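Local coordinates for PpiC-type peptidyl-prolyl cis-trans isomerase (Novosphingobium aromaticivorans, PDB 3GPK), which probably catalyses the cis-trans isomerisation of peptidyl-prolyl bonds as the parvulin-type (PpiC) domain of a longer periplasmic chaperone, at residues N28-V33 with A86-I91. Sequence-based numbering, arbitrary orientation.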
loop_
_atom_site.group_PDB
_atom_site.type_symbol
_atom_site.label_atom_id
_atom_site.label_comp_id
_atom_site.label_asym_id
_atom_site.label_seq_id
_atom_site.Cartn_x
_atom_site.Cartn_y
_atom_site.Cartn_z
ATOM N N ASN A 28 -9.664 -0.158 12.435
ATOM C CA ASN A 28 -8.529 -1.034 12.693
ATOM C C ASN A 28 -7.352 -0.603 11.835
ATOM O O ASN A 28 -6.221 -0.553 12.309
ATOM C CB ASN A 28 -8.871 -2.499 12.377
ATOM C CG ASN A 28 -10.045 -3.022 13.187
ATOM O OD1 ASN A 28 -10.376 -2.489 14.243
ATOM N ND2 ASN A 28 -10.670 -4.090 12.698
ATOM N N ALA A 29 -7.628 -0.297 10.571
ATOM C CA ALA A 29 -6.587 0.130 9.638
ATOM C C ALA A 29 -5.965 1.458 10.060
ATOM O O ALA A 29 -4.753 1.637 9.969
ATOM C CB ALA A 29 -7.164 0.247 8.227
ATOM N N GLU A 30 -6.793 2.393 10.520
ATOM C CA GLU A 30 -6.275 3.691 10.940
ATOM C C GLU A 30 -5.332 3.543 12.128
ATOM O O GLU A 30 -4.337 4.250 12.218
ATOM C CB GLU A 30 -7.427 4.645 11.287
ATOM C CG GLU A 30 -7.000 5.985 11.895
ATOM C CD GLU A 30 -6.082 6.798 11.001
ATOM O OE1 GLU A 30 -6.105 6.602 9.763
ATOM O OE2 GLU A 30 -5.341 7.656 11.535
ATOM N N LYS A 31 -5.643 2.635 13.046
ATOM C CA LYS A 31 -4.761 2.434 14.192
ATOM C C LYS A 31 -3.403 1.918 13.711
ATOM O O LYS A 31 -2.364 2.257 14.277
ATOM C CB LYS A 31 -5.386 1.450 15.188
ATOM C CG LYS A 31 -6.543 2.038 16.000
ATOM C CD LYS A 31 -6.088 3.231 16.831
ATOM C CE LYS A 31 -7.159 3.668 17.820
ATOM N NZ LYS A 31 -6.701 4.805 18.675
ATOM N N ILE A 32 -3.414 1.099 12.664
ATOM C CA ILE A 32 -2.174 0.564 12.117
ATOM C C ILE A 32 -1.385 1.697 11.466
ATOM O O ILE A 32 -0.177 1.811 11.655
ATOM C CB ILE A 32 -2.463 -0.558 11.091
ATOM C CG1 ILE A 32 -3.047 -1.773 11.824
ATOM C CG2 ILE A 32 -1.178 -0.951 10.346
ATOM C CD1 ILE A 32 -3.710 -2.794 10.907
ATOM N N VAL A 33 -2.073 2.547 10.711
ATOM C CA VAL A 33 -1.411 3.675 10.066
ATOM C C VAL A 33 -0.755 4.546 11.135
ATOM O O VAL A 33 0.369 5.014 10.964
ATOM C CB VAL A 33 -2.421 4.523 9.249
ATOM C CG1 VAL A 33 -1.753 5.791 8.749
ATOM C CG2 VAL A 33 -2.928 3.715 8.067
ATOM N N ALA A 86 0.294 6.039 2.908
ATOM C CA ALA A 86 -0.984 6.589 2.475
ATOM C C ALA A 86 -2.109 5.652 2.894
ATOM O O ALA A 86 -1.925 4.444 2.955
ATOM C CB ALA A 86 -0.997 6.775 0.958
ATOM N N GLY A 87 -3.272 6.215 3.194
ATOM C CA GLY A 87 -4.386 5.380 3.583
ATOM C C GLY A 87 -4.837 5.582 5.013
ATOM O O GLY A 87 -4.348 6.479 5.708
ATOM N N PRO A 88 -5.765 4.743 5.489
ATOM C CA PRO A 88 -6.344 3.660 4.684
ATOM C C PRO A 88 -7.171 4.143 3.499
ATOM O O PRO A 88 -7.897 5.138 3.588
ATOM C CB PRO A 88 -7.174 2.869 5.696
ATOM C CG PRO A 88 -7.463 3.844 6.767
ATOM C CD PRO A 88 -6.249 4.696 6.878
ATOM N N VAL A 89 -7.037 3.434 2.384
ATOM C CA VAL A 89 -7.764 3.762 1.166
ATOM C C VAL A 89 -8.808 2.684 0.917
ATOM O O VAL A 89 -8.473 1.500 0.843
ATOM C CB VAL A 89 -6.821 3.807 -0.057
ATOM C CG1 VAL A 89 -7.608 4.136 -1.316
ATOM C CG2 VAL A 89 -5.722 4.833 0.164
ATOM N N GLU A 90 -10.070 3.083 0.781
ATOM C CA GLU A 90 -11.119 2.104 0.528
ATOM C C GLU A 90 -11.059 1.550 -0.887
ATOM O O GLU A 90 -10.828 2.290 -1.839
ATOM C CB GLU A 90 -12.516 2.711 0.740
ATOM C CG GLU A 90 -13.628 1.715 0.426
ATOM C CD GLU A 90 -15.031 2.262 0.632
ATOM O OE1 GLU A 90 -15.193 3.494 0.751
ATOM O OE2 GLU A 90 -15.978 1.448 0.660
ATOM N N ILE A 91 -11.246 0.240 -1.008
ATOM C CA ILE A 91 -11.304 -0.418 -2.308
ATOM C C ILE A 91 -12.516 -1.332 -2.205
ATOM O O ILE A 91 -13.084 -1.479 -1.129
ATOM C CB ILE A 91 -10.028 -1.232 -2.644
ATOM C CG1 ILE A 91 -9.752 -2.284 -1.567
ATOM C CG2 ILE A 91 -8.854 -0.280 -2.818
ATOM C CD1 ILE A 91 -8.583 -3.180 -1.903
HETATM O O HOH W 1 -4.958 8.068 7.953
#
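The pyrrolidine ring of P88 meets A29, E30 and V33 of the helix through its CB, CG and CD atoms. P88 CB lies 3.6 Å from A29 CB, the methyl that faces the strand. So small a side chain lets the helix backbone come close, with A29 CA 6.1 Å from P88 CA. At the other end of the ring, P88 CD meets V33 CG2 at 3.7 Å. V33 CG1 is anti to the backbone N (chi1 172°), which leaves CG2 anti to the carbonyl carbon and turned to the strand, where V33 CG2 also lies 3.9 Å from G87 O.

E30, only partly exposed, crosses the proline ring at about a right angle. Its CG is anti to the backbone N, and the bend at chi2 (59°) brings the end of the chain nearer the strand than its CB direction would suggest, so that E30 OE1 comes 3.5 Å from P88 CD, the carbon next to the ring nitrogen. A water then donates to both E30 OE1 (2.6 Å) and G87 O (2.8 Å), a polar bridge beside the apolar contact. The peptide bond joining G87 to P88 is cis, and G87, with its positive phi, adopts a backbone shape that a side chain would obstruct.

The segment axes run nearly antiparallel (167°), 8.1 Å apart at closest. Helix 22-37 packs against edge strand 85-91 of the antiparallel parvulin sheet, while V33 also touches I97 on neighbouring strand 94-104 and A29 reaches L15 on strand 7-16.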